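Local coordinates for SufC protein (Thermus thermophilus, PDB 2D2E) that hydrolyses ATP as a cytoplasmic ABC-type ATPase of the Suf system, where it probably serves iron-sulfur cluster assembly, at residues R79-Q87 with Q156-L167; L179-R190 with R204-D212. All coordinates share one frame; numbering follows the deposited sequence.

Contact 1 (R79-Q87 with Q156-L167); sequences RKGLFLAFQ and QLLVLEPTYAVL
Phe83 sets its CB 3.6 Å from Pro162 CB, also touching Ala165 CB, and wedges its ring between helix 148-160 and strand 164-168. With CG anti to the backbone N (chi1 -178°), the ring enters between the two elements. CD1 lies 3.8 Å from Pro162 CG, CD2 approaches Leu167 CD2, and CE1 and CZ settle on the backbone of Leu157. Leu157 CD1 stands over one face as a CH-pi contact, 4.0 Å from the ring centroid; Ala85 N lies over the opposite face, and Leu160 CD1 meets the edge.

Backbone bonds flank this plug. Phe83 N donates to Tyr164 O (2.8 Å), while Gly81 O accepts Thr163 N on an in-plane lone pair and Tyr164 N from a tilted position. Further along, Gln156 OE1 uses a lone pair in its amide plane to take Phe86 N at 2.9 Å; Gln156 NE2 bonds Asn152 OD1 and, through a water, reaches Phe86 O. Apolar burial bracketed by directional bonds thus implies a firmly seated loop, running into what is probably the Q-loop of the ABC fold, beside the strand expected to carry Walker B.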
loop_
_atom_site.group_PDB
_atom_site.type_symbol
_atom_site.label_atom_id
_atom_site.label_comp_id
_atom_site.label_asym_id
_atom_site.label_seq_id
_atom_site.Cartn_x
_atom_site.Cartn_y
_atom_site.Cartn_z
ATOM N N ARG A 79 10.050 8.733 5.892
ATOM C CA ARG A 79 11.500 8.921 5.958
ATOM C C ARG A 79 12.197 7.605 6.301
ATOM O O ARG A 79 13.360 7.398 5.953
ATOM C CB ARG A 79 11.853 9.996 7.001
ATOM N N LYS A 80 11.479 6.711 6.973
ATOM C CA LYS A 80 12.021 5.414 7.348
ATOM C C LYS A 80 11.796 4.373 6.245
ATOM O O LYS A 80 12.220 3.238 6.387
ATOM C CB LYS A 80 11.394 4.922 8.656
ATOM C CG LYS A 80 11.840 5.685 9.910
ATOM C CD LYS A 80 13.290 5.358 10.276
ATOM C CE LYS A 80 13.703 6.009 11.590
ATOM N NZ LYS A 80 13.573 7.491 11.545
ATOM N N GLY A 81 11.105 4.762 5.172
ATOM C CA GLY A 81 10.886 3.843 4.065
ATOM C C GLY A 81 9.460 3.369 3.793
ATOM O O GLY A 81 9.250 2.570 2.886
ATOM N N LEU A 82 8.487 3.845 4.562
ATOM C CA LEU A 82 7.095 3.426 4.338
ATOM C C LEU A 82 6.445 4.341 3.309
ATOM O O LEU A 82 6.402 5.553 3.484
ATOM C CB LEU A 82 6.312 3.467 5.655
ATOM C CG LEU A 82 4.887 2.899 5.623
ATOM C CD1 LEU A 82 4.898 1.380 5.370
ATOM C CD2 LEU A 82 4.222 3.182 6.958
ATOM N N PHE A 83 5.916 3.764 2.235
ATOM C CA PHE A 83 5.312 4.566 1.184
ATOM C C PHE A 83 4.156 5.452 1.653
ATOM O O PHE A 83 3.206 4.999 2.297
ATOM C CB PHE A 83 4.838 3.662 0.037
ATOM C CG PHE A 83 4.255 4.411 -1.116
ATOM C CD1 PHE A 83 5.004 5.383 -1.772
ATOM C CD2 PHE A 83 2.975 4.121 -1.576
ATOM C CE1 PHE A 83 4.483 6.068 -2.869
ATOM C CE2 PHE A 83 2.453 4.795 -2.669
ATOM C CZ PHE A 83 3.208 5.765 -3.320
ATOM N N LEU A 84 4.265 6.734 1.329
ATOM C CA LEU A 84 3.231 7.711 1.658
ATOM C C LEU A 84 3.051 8.572 0.427
ATOM O O LEU A 84 3.912 9.386 0.103
ATOM C CB LEU A 84 3.643 8.589 2.844
ATOM C CG LEU A 84 2.608 9.662 3.229
ATOM C CD1 LEU A 84 1.279 8.987 3.568
ATOM C CD2 LEU A 84 3.118 10.488 4.408
ATOM N N ALA A 85 1.946 8.370 -0.268
ATOM C CA ALA A 85 1.675 9.145 -1.474
ATOM C C ALA A 85 1.338 10.583 -1.097
ATOM O O ALA A 85 0.698 10.838 -0.065
ATOM C CB ALA A 85 0.528 8.518 -2.244
ATOM N N PHE A 86 1.790 11.519 -1.928
ATOM C CA PHE A 86 1.553 12.950 -1.714
ATOM C C PHE A 86 0.163 13.258 -2.257
ATOM O O PHE A 86 -0.176 12.860 -3.372
ATOM C CB PHE A 86 2.588 13.768 -2.490
ATOM C CG PHE A 86 2.813 15.151 -1.954
ATOM C CD1 PHE A 86 3.895 15.414 -1.120
ATOM C CD2 PHE A 86 1.961 16.194 -2.298
ATOM C CE1 PHE A 86 4.132 16.697 -0.635
ATOM C CE2 PHE A 86 2.188 17.490 -1.815
ATOM C CZ PHE A 86 3.276 17.738 -0.985
ATOM N N GLN A 87 -0.642 13.960 -1.471
ATOM C CA GLN A 87 -1.992 14.313 -1.897
ATOM C C GLN A 87 -2.031 15.783 -2.302
ATOM O O GLN A 87 -1.341 16.615 -1.709
ATOM C CB GLN A 87 -2.981 14.047 -0.768
ATOM N N GLN A 156 4.330 7.601 -8.369
ATOM C CA GLN A 156 5.022 8.018 -7.148
ATOM C C GLN A 156 5.692 6.797 -6.507
ATOM O O GLN A 156 6.794 6.887 -5.966
ATOM C CB GLN A 156 4.058 8.621 -6.127
ATOM C CG GLN A 156 3.510 9.949 -6.539
ATOM C CD GLN A 156 2.671 10.547 -5.442
ATOM O OE1 GLN A 156 3.164 10.791 -4.333
ATOM N NE2 GLN A 156 1.398 10.763 -5.730
ATOM N N LEU A 157 5.012 5.657 -6.541
ATOM C CA LEU A 157 5.580 4.435 -5.957
ATOM C C LEU A 157 6.951 4.116 -6.544
ATOM O O LEU A 157 7.889 3.813 -5.813
ATOM C CB LEU A 157 4.652 3.229 -6.199
ATOM C CG LEU A 157 5.143 1.868 -5.671
ATOM C CD1 LEU A 157 5.065 1.825 -4.124
ATOM C CD2 LEU A 157 4.275 0.751 -6.260
ATOM N N LEU A 158 7.062 4.172 -7.868
ATOM C CA LEU A 158 8.333 3.871 -8.521
ATOM C C LEU A 158 9.393 4.953 -8.331
ATOM O O LEU A 158 10.575 4.647 -8.145
ATOM C CB LEU A 158 8.111 3.637 -10.019
ATOM C CG LEU A 158 7.790 2.195 -10.431
ATOM C CD1 LEU A 158 7.461 2.166 -11.890
ATOM C CD2 LEU A 158 8.971 1.288 -10.167
ATOM N N VAL A 159 8.979 6.212 -8.377
ATOM C CA VAL A 159 9.927 7.318 -8.229
ATOM C C VAL A 159 10.452 7.561 -6.814
ATOM O O VAL A 159 11.646 7.857 -6.625
ATOM C CB VAL A 159 9.298 8.624 -8.793
ATOM C CG1 VAL A 159 10.195 9.823 -8.522
ATOM C CG2 VAL A 159 9.086 8.472 -10.319
ATOM N N LEU A 160 9.571 7.426 -5.826
ATOM C CA LEU A 160 9.948 7.647 -4.431
ATOM C C LEU A 160 10.754 6.500 -3.827
ATOM O O LEU A 160 11.369 6.662 -2.776
ATOM C CB LEU A 160 8.707 7.912 -3.578
ATOM C CG LEU A 160 7.986 9.236 -3.865
ATOM C CD1 LEU A 160 6.775 9.377 -2.954
ATOM C CD2 LEU A 160 8.939 10.397 -3.654
ATOM N N GLU A 161 10.744 5.347 -4.487
ATOM C CA GLU A 161 11.503 4.189 -4.009
ATOM C C GLU A 161 11.347 3.804 -2.538
ATOM O O GLU A 161 12.320 3.728 -1.800
ATOM C CB GLU A 161 12.994 4.408 -4.284
ATOM C CG GLU A 161 13.376 4.496 -5.739
ATOM C CD GLU A 161 14.873 4.396 -5.929
ATOM O OE1 GLU A 161 15.599 5.239 -5.358
ATOM O OE2 GLU A 161 15.313 3.471 -6.643
ATOM N N PRO A 162 10.111 3.582 -2.084
ATOM C CA PRO A 162 9.918 3.200 -0.679
ATOM C C PRO A 162 10.423 1.773 -0.447
ATOM O O PRO A 162 10.589 1.006 -1.398
ATOM C CB PRO A 162 8.408 3.285 -0.508
ATOM C CG PRO A 162 7.915 2.885 -1.884
ATOM C CD PRO A 162 8.834 3.620 -2.815
ATOM N N THR A 163 10.674 1.422 0.808
ATOM C CA THR A 163 11.112 0.071 1.141
ATOM C C THR A 163 9.907 -0.822 1.316
ATOM O O THR A 163 9.950 -1.988 0.953
ATOM C CB THR A 163 11.935 0.080 2.435
ATOM O OG1 THR A 163 13.092 0.903 2.229
ATOM C CG2 THR A 163 12.380 -1.309 2.818
ATOM N N TYR A 164 8.843 -0.273 1.909
ATOM C CA TYR A 164 7.614 -1.043 2.078
ATOM C C TYR A 164 6.440 -0.199 1.589
ATOM O O TYR A 164 6.452 1.018 1.710
ATOM C CB TYR A 164 7.350 -1.388 3.546
ATOM C CG TYR A 164 8.374 -2.320 4.142
ATOM C CD1 TYR A 164 9.468 -1.822 4.849
ATOM C CD2 TYR A 164 8.261 -3.695 3.967
ATOM C CE1 TYR A 164 10.429 -2.675 5.374
ATOM C CE2 TYR A 164 9.225 -4.561 4.487
ATOM C CZ TYR A 164 10.300 -4.037 5.190
ATOM O OH TYR A 164 11.236 -4.906 5.716
ATOM N N ALA A 165 5.437 -0.859 1.029
ATOM C CA ALA A 165 4.232 -0.163 0.580
ATOM C C ALA A 165 3.008 -0.963 0.965
ATOM O O ALA A 165 2.951 -2.172 0.750
ATOM C CB ALA A 165 4.252 0.040 -0.948
ATOM N N VAL A 166 2.020 -0.260 1.504
ATOM C CA VAL A 166 0.754 -0.884 1.918
ATOM C C VAL A 166 -0.244 -0.253 0.966
ATOM O O VAL A 166 -0.437 0.976 0.999
ATOM C CB VAL A 166 0.406 -0.519 3.379
ATOM C CG1 VAL A 166 -0.965 -1.126 3.771
ATOM C CG2 VAL A 166 1.476 -1.046 4.310
ATOM N N LEU A 167 -0.831 -1.071 0.097
ATOM C CA LEU A 167 -1.763 -0.582 -0.924
ATOM C C LEU A 167 -3.145 -1.143 -0.750
ATOM O O LEU A 167 -3.370 -2.333 -0.984
ATOM C CB LEU A 167 -1.242 -0.967 -2.300
ATOM C CG LEU A 167 0.195 -0.478 -2.476
ATOM C CD1 LEU A 167 0.709 -0.965 -3.819
ATOM C CD2 LEU A 167 0.253 1.041 -2.378
HETATM O O HOH W 1 2.647 2.238 2.686
HETATM O O HOH W 2 -1.060 10.941 -4.623
#

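Contact 2 (L179-R190 with R204-D212); sequences LKVVARGVNAMR and RILNYIQPD
Leu179 begins the contact by setting CB against Ile205 CG1 and against the edge of the Tyr208 ring, while its CD1 reaches Arg204 CG at 3.8 Å. Lys180 then lays its extended aliphatic chain over one face of that ring: CG is 3.9 Å from the centroid, nearly on the ring normal, and CE lies 3.4 Å from Tyr208 CE2. One turn on from Leu179, packing is tight at Ala183, whose CB is 3.3 Å from Ile209 CG1, closer than ordinary van der Waals contact. Val186 continues the apolar row, with CG1 against Ile209 CG2.

Polar chemistry takes over at Asn187. Its ND2 donates to Tyr208 O (2.9 Å, 163°), and its OD1 receives Arg190 NE within the guanidinium plane at 2.9 Å. Arg190, extended from CG to NE, carries NH2 on to Gln210 O at 2.6 Å, again near the guanidinium plane. Were Arg190 shortened to an alanine, Gln210 O would probably lose this donor and the Asn187 amide would be held by fewer bonds. Asp212 OD2, bonded to Val31 N, is linked to NH1 through a water, weakly on the arginine side.

The apolar row thus gives way to an Asn187-Arg190 pair, joined through OD1, whose ND2 and NH2 hold two backbone carbonyls; this implies that directional bonds fix the irregular segment against the helix's C-terminal end.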
loop_
_atom_site.group_PDB
_atom_site.type_symbol
_atom_site.label_atom_id
_atom_site.label_comp_id
_atom_site.label_asym_id
_atom_site.label_seq_id
_atom_site.Cartn_x
_atom_site.Cartn_y
_atom_site.Cartn_z
ATOM N N LEU A 179 -7.112 -2.163 -11.194
ATOM C CA LEU A 179 -6.354 -3.218 -10.529
ATOM C C LEU A 179 -5.083 -3.512 -11.309
ATOM O O LEU A 179 -4.031 -3.740 -10.716
ATOM C CB LEU A 179 -7.179 -4.503 -10.422
ATOM C CG LEU A 179 -8.523 -4.332 -9.699
ATOM C CD1 LEU A 179 -9.301 -5.648 -9.761
ATOM C CD2 LEU A 179 -8.282 -3.910 -8.245
ATOM N N LYS A 180 -5.169 -3.467 -12.637
ATOM C CA LYS A 180 -3.995 -3.764 -13.438
ATOM C C LYS A 180 -2.918 -2.687 -13.333
ATOM O O LYS A 180 -1.735 -2.998 -13.403
ATOM C CB LYS A 180 -4.391 -4.024 -14.903
ATOM C CG LYS A 180 -4.985 -5.419 -15.078
ATOM C CD LYS A 180 -5.121 -5.815 -16.539
ATOM C CE LYS A 180 -5.488 -7.285 -16.658
ATOM N NZ LYS A 180 -5.761 -7.664 -18.066
ATOM N N VAL A 181 -3.326 -1.433 -13.174
ATOM C CA VAL A 181 -2.363 -0.341 -13.030
ATOM C C VAL A 181 -1.558 -0.562 -11.750
ATOM O O VAL A 181 -0.327 -0.404 -11.723
ATOM C CB VAL A 181 -3.066 1.015 -12.939
ATOM C CG1 VAL A 181 -2.136 2.036 -12.301
ATOM C CG2 VAL A 181 -3.478 1.477 -14.333
ATOM N N VAL A 182 -2.253 -0.889 -10.666
ATOM C CA VAL A 182 -1.544 -1.129 -9.421
ATOM C C VAL A 182 -0.646 -2.368 -9.548
ATOM O O VAL A 182 0.477 -2.372 -9.066
ATOM C CB VAL A 182 -2.548 -1.247 -8.250
ATOM C CG1 VAL A 182 -1.829 -1.608 -6.940
ATOM C CG2 VAL A 182 -3.247 0.096 -8.076
ATOM N N ALA A 183 -1.135 -3.430 -10.185
ATOM C CA ALA A 183 -0.305 -4.629 -10.336
ATOM C C ALA A 183 0.957 -4.324 -11.131
ATOM O O ALA A 183 2.028 -4.828 -10.813
ATOM C CB ALA A 183 -1.101 -5.741 -11.020
ATOM N N ARG A 184 0.836 -3.509 -12.172
ATOM C CA ARG A 184 2.010 -3.181 -12.984
ATOM C C ARG A 184 3.055 -2.527 -12.102
ATOM O O ARG A 184 4.239 -2.868 -12.164
ATOM C CB ARG A 184 1.632 -2.238 -14.125
ATOM C CG ARG A 184 2.838 -1.795 -14.953
ATOM C CD ARG A 184 2.407 -1.154 -16.260
ATOM N NE ARG A 184 1.650 -2.090 -17.088
ATOM C CZ ARG A 184 1.477 -1.956 -18.399
ATOM N NH1 ARG A 184 2.008 -0.924 -19.046
ATOM N NH2 ARG A 184 0.771 -2.858 -19.068
ATOM N N GLY A 185 2.603 -1.613 -11.247
ATOM C CA GLY A 185 3.525 -0.938 -10.351
ATOM C C GLY A 185 4.128 -1.875 -9.311
ATOM O O GLY A 185 5.341 -1.890 -9.106
ATOM N N VAL A 186 3.294 -2.674 -8.651
ATOM C CA VAL A 186 3.835 -3.574 -7.639
ATOM C C VAL A 186 4.789 -4.594 -8.266
ATOM O O VAL A 186 5.844 -4.864 -7.715
ATOM C CB VAL A 186 2.693 -4.267 -6.850
ATOM C CG1 VAL A 186 3.264 -5.337 -5.908
ATOM C CG2 VAL A 186 1.948 -3.219 -6.026
ATOM N N ASN A 187 4.448 -5.135 -9.424
ATOM C CA ASN A 187 5.334 -6.120 -10.051
ATOM C C ASN A 187 6.658 -5.470 -10.486
ATOM O O ASN A 187 7.712 -6.106 -10.448
ATOM C CB ASN A 187 4.624 -6.793 -11.230
ATOM C CG ASN A 187 3.561 -7.798 -10.775
ATOM O OD1 ASN A 187 3.763 -8.530 -9.804
ATOM N ND2 ASN A 187 2.435 -7.845 -11.491
ATOM N N ALA A 188 6.611 -4.201 -10.878
ATOM C CA ALA A 188 7.830 -3.509 -11.290
ATOM C C ALA A 188 8.772 -3.230 -10.098
ATOM O O ALA A 188 9.986 -3.141 -10.262
ATOM C CB ALA A 188 7.470 -2.218 -11.997
ATOM N N MET A 189 8.207 -3.101 -8.902
ATOM C CA MET A 189 8.986 -2.859 -7.688
ATOM C C MET A 189 9.517 -4.126 -7.033
ATOM O O MET A 189 10.391 -4.035 -6.162
ATOM C CB MET A 189 8.134 -2.126 -6.628
ATOM C CG MET A 189 7.820 -0.678 -6.981
ATOM S SD MET A 189 9.322 0.324 -7.006
ATOM C CE MET A 189 9.702 0.519 -5.261
ATOM N N ARG A 190 8.975 -5.289 -7.411
ATOM C CA ARG A 190 9.398 -6.551 -6.794
ATOM C C ARG A 190 10.901 -6.701 -6.814
ATOM O O ARG A 190 11.544 -6.528 -7.852
ATOM C CB ARG A 190 8.800 -7.753 -7.506
ATOM C CG ARG A 190 7.378 -8.019 -7.216
ATOM C CD ARG A 190 7.059 -9.400 -7.760
ATOM N NE ARG A 190 5.633 -9.653 -7.833
ATOM C CZ ARG A 190 4.983 -10.507 -7.053
ATOM N NH1 ARG A 190 5.628 -11.204 -6.124
ATOM N NH2 ARG A 190 3.687 -10.667 -7.217
ATOM N N ARG A 204 -9.703 -10.868 -7.145
ATOM C CA ARG A 204 -9.321 -10.462 -8.507
ATOM C C ARG A 204 -7.909 -9.940 -8.740
ATOM O O ARG A 204 -7.193 -10.455 -9.595
ATOM C CB ARG A 204 -10.317 -9.440 -9.072
ATOM C CG ARG A 204 -10.198 -9.243 -10.595
ATOM C CD ARG A 204 -10.438 -10.561 -11.349
ATOM N NE ARG A 204 -11.660 -11.218 -10.881
ATOM C CZ ARG A 204 -12.893 -10.861 -11.229
ATOM N NH1 ARG A 204 -13.087 -9.854 -12.071
ATOM N NH2 ARG A 204 -13.935 -11.491 -10.702
ATOM N N ILE A 205 -7.504 -8.920 -7.994
ATOM C CA ILE A 205 -6.169 -8.356 -8.212
ATOM C C ILE A 205 -5.025 -9.352 -8.051
ATOM O O ILE A 205 -3.934 -9.166 -8.629
ATOM C CB ILE A 205 -5.955 -7.105 -7.305
ATOM C CG1 ILE A 205 -4.726 -6.306 -7.783
ATOM C CG2 ILE A 205 -5.792 -7.528 -5.838
ATOM C CD1 ILE A 205 -4.566 -4.958 -7.060
ATOM N N LEU A 206 -5.269 -10.410 -7.284
ATOM C CA LEU A 206 -4.230 -11.390 -7.018
ATOM C C LEU A 206 -3.930 -12.301 -8.195
ATOM O O LEU A 206 -3.004 -13.122 -8.141
ATOM C CB LEU A 206 -4.574 -12.172 -5.743
ATOM C CG LEU A 206 -4.775 -11.229 -4.554
ATOM C CD1 LEU A 206 -5.142 -12.035 -3.303
ATOM C CD2 LEU A 206 -3.511 -10.416 -4.292
ATOM N N ASN A 207 -4.714 -12.151 -9.255
ATOM C CA ASN A 207 -4.453 -12.900 -10.482
ATOM C C ASN A 207 -3.405 -12.092 -11.262
ATOM O O ASN A 207 -2.724 -12.633 -12.150
ATOM C CB ASN A 207 -5.726 -13.036 -11.305
ATOM C CG ASN A 207 -6.733 -13.953 -10.648
ATOM O OD1 ASN A 207 -6.412 -15.091 -10.304
ATOM N ND2 ASN A 207 -7.944 -13.463 -10.459
ATOM N N TYR A 208 -3.266 -10.801 -10.922
ATOM C CA TYR A 208 -2.284 -9.941 -11.589
ATOM C C TYR A 208 -1.039 -9.744 -10.720
ATOM O O TYR A 208 0.051 -9.560 -11.240
ATOM C CB TYR A 208 -2.865 -8.544 -11.959
ATOM C CG TYR A 208 -4.254 -8.595 -12.516
ATOM C CD1 TYR A 208 -5.285 -7.863 -11.937
ATOM C CD2 TYR A 208 -4.563 -9.424 -13.604
ATOM C CE1 TYR A 208 -6.603 -7.968 -12.412
ATOM C CE2 TYR A 208 -5.877 -9.525 -14.088
ATOM C CZ TYR A 208 -6.886 -8.798 -13.483
ATOM O OH TYR A 208 -8.191 -8.914 -13.938
ATOM N N ILE A 209 -1.220 -9.797 -9.397
ATOM C CA ILE A 209 -0.110 -9.670 -8.448
ATOM C C ILE A 209 -0.122 -10.975 -7.667
ATOM O O ILE A 209 -0.909 -11.118 -6.738
ATOM C CB ILE A 209 -0.326 -8.536 -7.395
ATOM C CG1 ILE A 209 -0.658 -7.213 -8.074
ATOM C CG2 ILE A 209 0.932 -8.387 -6.545
ATOM C CD1 ILE A 209 -0.898 -6.031 -7.099
ATOM N N GLN A 210 0.737 -11.921 -8.026
ATOM C CA GLN A 210 0.765 -13.187 -7.310
ATOM C C GLN A 210 1.396 -12.983 -5.917
ATOM O O GLN A 210 2.553 -12.588 -5.810
ATOM C CB GLN A 210 1.580 -14.199 -8.104
ATOM C CG GLN A 210 1.786 -15.494 -7.340
ATOM C CD GLN A 210 2.071 -16.680 -8.241
ATOM O OE1 GLN A 210 1.808 -16.634 -9.443
ATOM N NE2 GLN A 210 2.587 -17.761 -7.684
ATOM N N PRO A 211 0.646 -13.258 -4.837
ATOM C CA PRO A 211 1.189 -13.078 -3.489
ATOM C C PRO A 211 1.989 -14.280 -2.973
ATOM O O PRO A 211 1.687 -15.434 -3.310
ATOM C CB PRO A 211 -0.061 -12.841 -2.641
ATOM C CG PRO A 211 -1.079 -13.755 -3.308
ATOM C CD PRO A 211 -0.808 -13.530 -4.805
ATOM N N ASP A 212 3.009 -13.993 -2.181
ATOM C CA ASP A 212 3.820 -15.036 -1.562
ATOM C C ASP A 212 3.056 -15.616 -0.380
ATOM O O ASP A 212 3.242 -16.782 -0.012
ATOM C CB ASP A 212 5.142 -14.450 -1.079
ATOM C CG ASP A 212 5.969 -13.940 -2.214
ATOM O OD1 ASP A 212 6.353 -14.758 -3.090
ATOM O OD2 ASP A 212 6.222 -12.730 -2.257
HETATM O O HOH W 3 2.722 -11.365 -10.047
HETATM O O HOH W 4 8.289 -11.795 -4.293
#

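Overall arrangement
From the N terminus, the chain passes through strand 31-35, the P-loop and helix 74-79 before reaching contact 1. That contact closes a loop of 68 residues, rich in helix and without strand, which includes helices 97-109 and 115-129, and returns it to strand 164-168. Helix 176-189 follows this strand directly and opens contact 2, whose much shorter loop contains strand 195-199. The two closures lie in series, neither nesting nor crossing, yet they touch: Leu167 CD1 packs 3.4 Å from Val186 CG2, and Met189 meets Leu157 and Leu158. Together they connect the helical part to one edge of the nucleotide-binding sheet, and that edge's helix to the segment entering strand 213-218.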